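Local coordinates for protein glucuronoarabinoxylan endo-1,4-beta-xylanase (Clostridium papyrosolvens, PDB 4FMV) that cleaves internal beta-1,4 linkages of xylan as a family 30 glycoside hydrolase, this chain being the catalytic region built round a (beta/alpha)8 barrel, at residues Gly20-Cys26 against Ile263-Trp269; Leu48-Ile54 against Lys65-Glu69. All coordinates share one frame; numbering follows the deposited sequence.

How the contacts relate
Both contacts lie where strands of the (beta/alpha)8 barrel run out into loops, the end of such barrels at which the active site is found. Contact 1 joins strand 11-22 to strand 261-266; contact 2 ties strand 45-49, the neighbour of 11-22, to the start of helix 67-78. Their centres are about 14 Å apart, yet they touch directly. Ser23 OG lies 2.6 Å from Glu69 OE2, a probable hydrogen bond between the two contacts. Beside it Ala24 CB packs on Arg49 CB at 3.4 Å, and Trp25 CZ2 lies 3.1 Å from Arg49 NE, with the NE end of the arginine over the indole. The centre of contact 1 is about 11 Å from the centre of the chain, that of contact 2 about 20 Å.

Contact 1 of 2, residues Gly20-Cys26 against Ile263-Trp269; sequences GASSAWC and IYWWITW
Gly20 O accepts the backbone hydrogen of Tyr264, N to O 2.8 Å with 157° at the hydrogen, and also meets the CA-H of Ile263. Two residues on, Ser22 N donates to Trp265 O over 3.1 Å, approaching from above the carbonyl plane. The bridges pair Gly20 with Ile263 but Ser22 with Trp266, so strand 261-266 carries one extra residue: a beta bulge. Ala21, between the bridged residues, packs its CB on Ile267 CG1, just past the second bridge, at 3.7 Å.

Ser22 OG lies anti to its own N (chi1 179°), where it accepts from Ala24 N at 3.1 Å as an ST turn; it also bonds to Arg47 O on the adjacent strand. The turn brings Ala24 CB to 3.6 Å from Trp265 CH2. Trp25 sets CZ3 near the plane of the Trp265 ring, at its edge, and CE3 lies 3.8 Å from Trp266 CZ3. The Trp266 ring has Trp265 on one face and Trp269 on the other, while its NE1 bonds to Asn271. Farther on, Thr268 N makes a weak bond to Cys26 SG (3.6 Å), the sulfur also lying at the Trp269 ring edge; a water links Cys26 O to Thr268 OG1. Parallel pairing of the first and eighth barrel strands is the closure characteristic of the (beta/alpha)8 fold.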
ATOM      1  N   GLY A  20      -0.123  -2.120  -4.730  1.00 10.80           N
ATOM      2  CA  GLY A  20       1.122  -2.750  -5.144  1.00 10.36           C
ATOM      3  C   GLY A  20       1.642  -3.728  -4.115  1.00 10.94           C
ATOM      4  O   GLY A  20       0.881  -4.238  -3.290  1.00 10.02           O
ATOM      5  N   ALA A  21       2.948  -3.982  -4.173  1.00  8.13           N
ATOM      6  CA  ALA A  21       3.592  -4.981  -3.335  1.00  7.66           C
ATOM      7  C   ALA A  21       5.053  -4.588  -3.138  1.00  6.75           C
ATOM      8  O   ALA A  21       5.476  -3.505  -3.557  1.00  8.62           O
ATOM      9  CB  ALA A  21       3.487  -6.363  -4.008  1.00  7.57           C
ATOM     10  N   SER A  22       5.842  -5.469  -2.540  1.00  6.64           N
ATOM     11  CA  SER A  22       7.235  -5.139  -2.285  1.00  8.58           C
ATOM     12  C   SER A  22       8.204  -6.134  -2.927  1.00  7.95           C
ATOM     13  O   SER A  22       7.959  -7.334  -2.934  1.00  9.10           O
ATOM     14  CB  SER A  22       7.490  -5.057  -0.776  1.00 10.64           C
ATOM     15  OG  SER A  22       8.851  -4.759  -0.506  1.00  8.25           O
ATOM     16  N   SER A  23       9.299  -5.618  -3.468  1.00  7.46           N
ATOM     17  CA  SER A  23      10.398  -6.450  -3.979  1.00  8.00           C
ATOM     18  C   SER A  23      11.486  -6.727  -2.922  1.00  8.61           C
ATOM     19  O   SER A  23      12.552  -7.255  -3.248  1.00  8.36           O
ATOM     20  CB  SER A  23      11.007  -5.844  -5.254  1.00  8.64           C
ATOM     21  OG  SER A  23      11.364  -4.482  -5.072  1.00  7.76           O
ATOM     22  N   ALA A  24      11.247  -6.316  -1.672  1.00  7.72           N
ATOM     23  CA  ALA A  24      12.235  -6.510  -0.593  1.00  7.26           C
ATOM     24  C   ALA A  24      12.693  -7.953  -0.488  1.00  8.06           C
ATOM     25  O   ALA A  24      11.873  -8.860  -0.478  1.00 11.68           O
ATOM     26  CB  ALA A  24      11.637  -6.073   0.766  1.00  4.94           C
ATOM     27  N   TRP A  25      14.006  -8.158  -0.424  1.00 10.37           N
ATOM     28  CA  TRP A  25      14.606  -9.492  -0.298  1.00 10.35           C
ATOM     29  C   TRP A  25      14.212 -10.467  -1.417  1.00 12.31           C
ATOM     30  O   TRP A  25      14.337 -11.678  -1.261  1.00 13.52           O
ATOM     31  CB  TRP A  25      14.266 -10.107   1.063  1.00 11.22           C
ATOM     32  CG  TRP A  25      15.042  -9.516   2.212  1.00 14.95           C
ATOM     33  CD1 TRP A  25      16.411  -9.527   2.382  1.00 16.82           C
ATOM     34  CD2 TRP A  25      14.503  -8.836   3.358  1.00 13.89           C
ATOM     35  NE1 TRP A  25      16.739  -8.888   3.556  1.00 16.00           N
ATOM     36  CE2 TRP A  25      15.591  -8.471   4.181  1.00 14.24           C
ATOM     37  CE3 TRP A  25      13.196  -8.511   3.779  1.00  8.41           C
ATOM     38  CZ2 TRP A  25      15.417  -7.786   5.404  1.00 15.04           C
ATOM     39  CZ3 TRP A  25      13.034  -7.835   4.993  1.00 11.57           C
ATOM     40  CH2 TRP A  25      14.139  -7.474   5.781  1.00 12.90           C
ATOM     41  N   CYS A  26      13.771  -9.939  -2.554  1.00  9.96           N
ATOM     42  CA  CYS A  26      13.438 -10.771  -3.724  1.00 10.31           C
ATOM     43  C   CYS A  26      14.580 -10.876  -4.730  1.00 14.49           C
ATOM     44  O   CYS A  26      14.402 -11.409  -5.841  1.00 18.22           O
ATOM     45  CB  CYS A  26      12.155 -10.272  -4.399  1.00  9.91           C
ATOM     46  SG  CYS A  26      10.759 -10.377  -3.263  1.00 10.42           S
ATOM     47  N   ILE A 263      -0.508  -1.423   0.086  0.50  9.68           N
ATOM     48  CA  ILE A 263       0.643  -2.097  -0.511  0.50  8.59           C
ATOM     49  C   ILE A 263       0.944  -3.397   0.222  0.50  8.72           C
ATOM     50  O   ILE A 263       1.209  -3.396   1.418  0.50  6.84           O
ATOM     51  CB  ILE A 263       1.912  -1.200  -0.502  0.50  7.01           C
ATOM     52  CG1 ILE A 263       1.702   0.067  -1.336  0.50  6.29           C
ATOM     53  CG2 ILE A 263       3.143  -1.970  -1.005  0.50  6.37           C
ATOM     54  CD1 ILE A 263       1.518   1.345  -0.504  0.50  2.91           C
ATOM     55  N   TYR A 264       0.889  -4.501  -0.514  1.00  6.22           N
ATOM     56  CA  TYR A 264       1.183  -5.826   0.008  1.00 10.34           C
ATOM     57  C   TYR A 264       2.674  -5.944   0.380  1.00  9.16           C
ATOM     58  O   TYR A 264       3.512  -5.161  -0.047  1.00  8.93           O
ATOM     59  CB  TYR A 264       0.777  -6.911  -1.031  1.00  8.14           C
ATOM     60  CG  TYR A 264       0.631  -8.322  -0.479  1.00  9.23           C
ATOM     61  CD1 TYR A 264      -0.586  -8.769   0.028  1.00  9.42           C
ATOM     62  CD2 TYR A 264       1.710  -9.218  -0.481  1.00  7.69           C
ATOM     63  CE1 TYR A 264      -0.727 -10.058   0.529  1.00 11.23           C
ATOM     64  CE2 TYR A 264       1.581 -10.516   0.037  1.00  7.54           C
ATOM     65  CZ  TYR A 264       0.357 -10.924   0.533  1.00 12.06           C
ATOM     66  OH  TYR A 264       0.212 -12.185   1.062  1.00 11.44           O
ATOM     67  N   TRP A 265       2.981  -6.951   1.174  1.00  7.58           N
ATOM     68  CA  TRP A 265       4.345  -7.326   1.512  1.00  8.39           C
ATOM     69  C   TRP A 265       5.013  -8.011   0.284  1.00 11.48           C
ATOM     70  O   TRP A 265       4.645  -7.729  -0.866  1.00 12.44           O
ATOM     71  CB  TRP A 265       4.349  -8.173   2.795  1.00  7.06           C
ATOM     72  CG  TRP A 265       5.680  -8.636   3.312  1.00  9.90           C
ATOM     73  CD1 TRP A 265       5.933  -9.835   3.924  1.00 10.73           C
ATOM     74  CD2 TRP A 265       6.938  -7.931   3.286  1.00 11.60           C
ATOM     75  NE1 TRP A 265       7.263  -9.922   4.268  1.00 10.72           N
ATOM     76  CE2 TRP A 265       7.901  -8.770   3.887  1.00 12.29           C
ATOM     77  CE3 TRP A 265       7.343  -6.683   2.809  1.00 11.69           C
ATOM     78  CZ2 TRP A 265       9.241  -8.399   4.019  1.00 13.26           C
ATOM     79  CZ3 TRP A 265       8.680  -6.314   2.945  1.00  9.79           C
ATOM     80  CH2 TRP A 265       9.610  -7.172   3.544  1.00  9.09           C
ATOM     81  N   TRP A 266       6.117  -8.712   0.509  1.00  8.21           N
ATOM     82  CA  TRP A 266       7.005  -9.142  -0.562  1.00  6.35           C
ATOM     83  C   TRP A 266       6.449 -10.118  -1.606  1.00 11.24           C
ATOM     84  O   TRP A 266       5.478 -10.858  -1.368  1.00  9.68           O
ATOM     85  CB  TRP A 266       8.332  -9.661   0.032  1.00  7.35           C
ATOM     86  CG  TRP A 266       8.208 -10.815   0.993  1.00 10.75           C
ATOM     87  CD1 TRP A 266       7.092 -11.584   1.247  1.00 12.66           C
ATOM     88  CD2 TRP A 266       9.245 -11.321   1.847  1.00 13.96           C
ATOM     89  NE1 TRP A 266       7.383 -12.541   2.200  1.00 12.79           N
ATOM     90  CE2 TRP A 266       8.694 -12.398   2.586  1.00 14.37           C
ATOM     91  CE3 TRP A 266      10.581 -10.968   2.058  1.00 15.90           C
ATOM     92  CZ2 TRP A 266       9.440 -13.126   3.508  1.00 14.53           C
ATOM     93  CZ3 TRP A 266      11.326 -11.689   2.983  1.00 17.32           C
ATOM     94  CH2 TRP A 266      10.753 -12.761   3.692  1.00 17.35           C
ATOM     95  N   ILE A 267       7.076 -10.105  -2.786  1.00 10.59           N
ATOM     96  CA  ILE A 267       6.499 -10.772  -3.941  1.00 10.03           C
ATOM     97  C   ILE A 267       6.839 -12.253  -4.071  1.00 11.65           C
ATOM     98  O   ILE A 267       5.925 -13.083  -4.006  1.00 13.26           O
ATOM     99  CB  ILE A 267       6.795 -10.049  -5.276  1.00 11.18           C
ATOM    100  CG1 ILE A 267       6.096  -8.682  -5.312  1.00  8.14           C
ATOM    101  CG2 ILE A 267       6.318 -10.906  -6.432  1.00  6.66           C
ATOM    102  CD1 ILE A 267       6.763  -7.673  -6.274  1.00  6.54           C
ATOM    103  N   THR A 268       8.099 -12.642  -4.248  1.00 10.12           N
ATOM    104  CA  THR A 268       8.200 -14.059  -4.573  1.00  9.88           C
ATOM    105  C   THR A 268       8.596 -14.831  -3.327  1.00  8.85           C
ATOM    106  O   THR A 268       9.714 -15.321  -3.201  1.00 10.29           O
ATOM    107  CB  THR A 268       9.352 -14.189  -5.604  1.00 15.95           C
ATOM    108  OG1 THR A 268      10.476 -13.408  -5.154  1.00 10.95           O
ATOM    109  CG2 THR A 268       8.916 -13.610  -6.967  1.00 12.52           C
ATOM    110  N   TRP A 269       7.554 -15.186  -2.592  1.00 10.25           N
ATOM    111  CA  TRP A 269       7.630 -15.874  -1.304  1.00 12.82           C
ATOM    112  C   TRP A 269       6.310 -16.612  -1.133  1.00 13.73           C
ATOM    113  O   TRP A 269       5.314 -16.164  -1.684  1.00 17.29           O
ATOM    114  CB  TRP A 269       7.846 -14.856  -0.190  1.00 11.54           C
ATOM    115  CG  TRP A 269       9.217 -14.243  -0.227  1.00 15.22           C
ATOM    116  CD1 TRP A 269       9.602 -13.101  -0.878  1.00 16.47           C
ATOM    117  CD2 TRP A 269      10.388 -14.748   0.422  1.00 17.88           C
ATOM    118  NE1 TRP A 269      10.947 -12.870  -0.679  1.00 18.19           N
ATOM    119  CE2 TRP A 269      11.448 -13.858   0.128  1.00 18.93           C
ATOM    120  CE3 TRP A 269      10.643 -15.864   1.229  1.00 19.97           C
ATOM    121  CZ2 TRP A 269      12.738 -14.056   0.606  1.00 19.90           C
ATOM    122  CZ3 TRP A 269      11.931 -16.059   1.700  1.00 22.83           C
ATOM    123  CH2 TRP A 269      12.959 -15.160   1.389  1.00 22.19           C
TER
HETATM  124  O   HOH W   1      12.691 -13.243  -6.908  1.00 21.75           O

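Contact 2 of 2, residues Leu48-Ile54 against Lys65-Glu69; sequences LRIEEGI and KWSPE
Glu69 reaches from the first turn of helix 67-78 to the backbone of strand 45-49, inside the beta-alpha-beta unit that strand 82-86 completes. Its CB lies 4.1 Å from Leu48 CD2, and CG comes to 3.6 Å from Arg49 O. A bend at chi2 (-76°) turns the carboxylate to the strand, with CD against Leu48 CB. At the tip, OE1 accepts from Arg49 N at 2.9 Å; the bond is nearly straight (163° at the hydrogen), and Arg49 N meets OE1 from above the carboxylate plane, 54° out of it. A water donates to the same oxygen. OE2 packs on Leu48 CD2 and is bonded to Ser23 and Asn72, so both oxygens of this buried acid have partners.

Farther along, Arg49 forms a salt-bridge network with Glu51 and Glu52, gripping Glu51 end-on, NH1 to OE1 and NH2 to OE2; Glu51 OE2 takes Gly53 N as well. Trp66 NE1 donates to the backbone of the same loop, at Glu51 O, over 2.9 Å, with the oxygen near the indole plane. Ile54 CD1 sits over one indole face, 3.9 Å from the centroid of the five-membered ring, a CH-pi contact. The extended Lys65 chain ends with NZ bonded to Gly53 O at 2.7 Å, from above the carbonyl plane.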
ATOM      1  N   LEU A  48      10.556  -0.878  -2.445  1.00  8.23           N
ATOM      2  CA  LEU A  48      11.920  -1.399  -2.348  1.00  9.34           C
ATOM      3  C   LEU A  48      12.380  -1.445  -0.888  1.00 10.78           C
ATOM      4  O   LEU A  48      11.905  -0.673  -0.048  1.00  7.04           O
ATOM      5  CB  LEU A  48      12.900  -0.504  -3.110  1.00 11.50           C
ATOM      6  CG  LEU A  48      12.519  -0.003  -4.500  1.00  8.88           C
ATOM      7  CD1 LEU A  48      13.565   0.999  -4.973  1.00  8.39           C
ATOM      8  CD2 LEU A  48      12.397  -1.181  -5.463  1.00  8.49           C
ATOM      9  N   ARG A  49      13.222  -2.418  -0.564  1.00  9.49           N
ATOM     10  CA  ARG A  49      13.931  -2.376   0.708  1.00 10.47           C
ATOM     11  C   ARG A  49      15.334  -1.827   0.453  1.00 12.31           C
ATOM     12  O   ARG A  49      16.028  -2.293  -0.456  1.00 11.45           O
ATOM     13  CB  ARG A  49      14.027  -3.763   1.328  1.00  8.17           C
ATOM     14  CG  ARG A  49      15.017  -3.828   2.500  1.00 11.39           C
ATOM     15  CD  ARG A  49      15.102  -5.216   3.107  1.00  9.77           C
ATOM     16  NE  ARG A  49      16.388  -5.395   3.778  1.00 14.42           N
ATOM     17  CZ  ARG A  49      17.519  -5.682   3.131  1.00 18.83           C
ATOM     18  NH1 ARG A  49      17.520  -5.828   1.803  1.00 16.64           N
ATOM     19  NH2 ARG A  49      18.659  -5.825   3.805  1.00 18.57           N
ATOM     20  N   ILE A  50      15.747  -0.852   1.262  1.00 11.43           N
ATOM     21  CA  ILE A  50      17.078  -0.254   1.149  1.00 11.02           C
ATOM     22  C   ILE A  50      18.112  -1.167   1.812  1.00 12.83           C
ATOM     23  O   ILE A  50      18.097  -1.363   3.044  1.00 10.24           O
ATOM     24  CB  ILE A  50      17.108   1.118   1.862  1.00  8.15           C
ATOM     25  CG1 ILE A  50      16.049   2.064   1.276  1.00 10.77           C
ATOM     26  CG2 ILE A  50      18.491   1.773   1.784  1.00 11.84           C
ATOM     27  CD1 ILE A  50      15.970   3.435   1.986  1.00 10.73           C
ATOM     28  N   GLU A  51      19.080  -1.643   1.033  1.00 11.66           N
ATOM     29  CA  GLU A  51      19.941  -2.719   1.529  1.00 11.27           C
ATOM     30  C   GLU A  51      21.156  -2.164   2.286  1.00  8.44           C
ATOM     31  O   GLU A  51      22.082  -1.634   1.681  1.00  7.97           O
ATOM     32  CB  GLU A  51      20.402  -3.562   0.323  1.00  8.98           C
ATOM     33  CG  GLU A  51      21.474  -4.582   0.634  1.00 11.33           C
ATOM     34  CD  GLU A  51      20.992  -5.656   1.596  1.00 15.81           C
ATOM     35  OE1 GLU A  51      20.223  -6.549   1.171  1.00 19.09           O
ATOM     36  OE2 GLU A  51      21.359  -5.594   2.780  1.00 15.21           O
ATOM     37  N   GLU A  52      21.177  -2.371   3.606  1.00  8.65           N
ATOM     38  CA  GLU A  52      22.221  -1.807   4.484  1.00  7.92           C
ATOM     39  C   GLU A  52      23.493  -2.640   4.414  1.00  9.90           C
ATOM     40  O   GLU A  52      24.529  -2.239   4.938  1.00 12.45           O
ATOM     41  CB  GLU A  52      21.748  -1.643   5.943  1.00  7.05           C
ATOM     42  CG  GLU A  52      21.587  -2.974   6.740  1.00 12.23           C
ATOM     43  CD  GLU A  52      20.187  -3.566   6.647  1.00 14.73           C
ATOM     44  OE1 GLU A  52      19.476  -3.284   5.660  1.00 16.76           O
ATOM     45  OE2 GLU A  52      19.793  -4.333   7.547  1.00 14.23           O
ATOM     46  N   GLY A  53      23.410  -3.778   3.722  1.00  8.87           N
ATOM     47  CA  GLY A  53      24.557  -4.640   3.491  1.00  8.72           C
ATOM     48  C   GLY A  53      25.653  -3.916   2.731  1.00 10.19           C
ATOM     49  O   GLY A  53      26.797  -4.372   2.689  1.00 12.00           O
ATOM     50  N   ILE A  54      25.296  -2.792   2.115  1.00  9.23           N
ATOM     51  CA  ILE A  54      26.261  -1.905   1.472  1.00  9.55           C
ATOM     52  C   ILE A  54      27.280  -1.380   2.494  1.00 11.42           C
ATOM     53  O   ILE A  54      28.421  -1.082   2.149  1.00  9.22           O
ATOM     54  CB  ILE A  54      25.556  -0.717   0.755  1.00 11.51           C
ATOM     55  CG1 ILE A  54      26.547   0.055  -0.118  1.00  9.78           C
ATOM     56  CG2 ILE A  54      24.883   0.222   1.761  1.00  9.86           C
ATOM     57  CD1 ILE A  54      25.883   0.901  -1.185  1.00  7.36           C
ATOM     58  N   LYS A  65      25.392  -3.042  -4.526  1.00 10.85           N
ATOM     59  CA  LYS A  65      24.500  -3.833  -3.677  1.00  9.76           C
ATOM     60  C   LYS A  65      23.071  -3.315  -3.706  1.00 11.85           C
ATOM     61  O   LYS A  65      22.131  -3.970  -3.203  1.00 13.18           O
ATOM     62  CB  LYS A  65      25.022  -3.907  -2.250  1.00 13.24           C
ATOM     63  CG  LYS A  65      26.206  -4.859  -2.132  1.00 19.09           C
ATOM     64  CD  LYS A  65      26.425  -5.258  -0.698  1.00 20.75           C
ATOM     65  CE  LYS A  65      27.756  -5.956  -0.504  1.00 20.68           C
ATOM     66  NZ  LYS A  65      27.973  -6.142   0.962  1.00 18.65           N
ATOM     67  N   TRP A  66      22.924  -2.134  -4.295  1.00  9.26           N
ATOM     68  CA  TRP A  66      21.618  -1.518  -4.541  1.00  9.13           C
ATOM     69  C   TRP A  66      21.067  -1.788  -5.950  1.00 10.93           C
ATOM     70  O   TRP A  66      19.949  -1.374  -6.291  1.00  8.87           O
ATOM     71  CB  TRP A  66      21.738  -0.018  -4.300  1.00  5.27           C
ATOM     72  CG  TRP A  66      21.927   0.326  -2.843  1.00  5.79           C
ATOM     73  CD1 TRP A  66      21.855  -0.528  -1.787  1.00  7.30           C
ATOM     74  CD2 TRP A  66      22.193   1.625  -2.292  1.00  9.11           C
ATOM     75  NE1 TRP A  66      22.057   0.161  -0.599  1.00  9.54           N
ATOM     76  CE2 TRP A  66      22.272   1.484  -0.892  1.00 10.10           C
ATOM     77  CE3 TRP A  66      22.375   2.893  -2.850  1.00 10.07           C
ATOM     78  CZ2 TRP A  66      22.526   2.562  -0.041  1.00  9.68           C
ATOM     79  CZ3 TRP A  66      22.623   3.964  -2.002  1.00 12.45           C
ATOM     80  CH2 TRP A  66      22.700   3.786  -0.608  1.00 11.33           C
ATOM     81  N   SER A  67      21.857  -2.473  -6.777  1.00 12.24           N
ATOM     82  CA  SER A  67      21.462  -2.752  -8.151  1.00 11.41           C
ATOM     83  C   SER A  67      20.246  -3.686  -8.329  1.00 10.01           C
ATOM     84  O   SER A  67      19.502  -3.528  -9.293  1.00  8.69           O
ATOM     85  CB  SER A  67      22.649  -3.228  -9.010  1.00 14.09           C
ATOM     86  OG  SER A  67      23.200  -4.413  -8.487  1.00 14.06           O
ATOM     87  N   PRO A  68      20.099  -4.711  -7.470  1.00  8.60           N
ATOM     88  CA  PRO A  68      18.913  -5.559  -7.622  1.00  9.91           C
ATOM     89  C   PRO A  68      17.607  -4.761  -7.480  1.00  9.36           C
ATOM     90  O   PRO A  68      16.678  -4.962  -8.252  1.00 11.10           O
ATOM     91  CB  PRO A  68      19.054  -6.572  -6.477  1.00 10.93           C
ATOM     92  CG  PRO A  68      20.547  -6.687  -6.273  1.00  9.99           C
ATOM     93  CD  PRO A  68      21.025  -5.249  -6.452  1.00  8.99           C
ATOM     94  N   GLU A  69      17.538  -3.859  -6.513  1.00  8.77           N
ATOM     95  CA  GLU A  69      16.323  -3.098  -6.306  1.00  6.95           C
ATOM     96  C   GLU A  69      16.170  -2.012  -7.370  1.00  8.89           C
ATOM     97  O   GLU A  69      15.058  -1.674  -7.750  1.00  8.57           O
ATOM     98  CB  GLU A  69      16.271  -2.518  -4.888  1.00 10.19           C
ATOM     99  CG  GLU A  69      16.023  -3.559  -3.776  1.00 11.40           C
ATOM    100  CD  GLU A  69      14.581  -4.013  -3.707  1.00 10.76           C
ATOM    101  OE1 GLU A  69      14.108  -4.336  -2.588  1.00  9.65           O
ATOM    102  OE2 GLU A  69      13.922  -4.065  -4.771  1.00 11.97           O
TER
HETATM  103  O   HOH W   2      15.725  -5.883  -0.994  1.00 14.44           O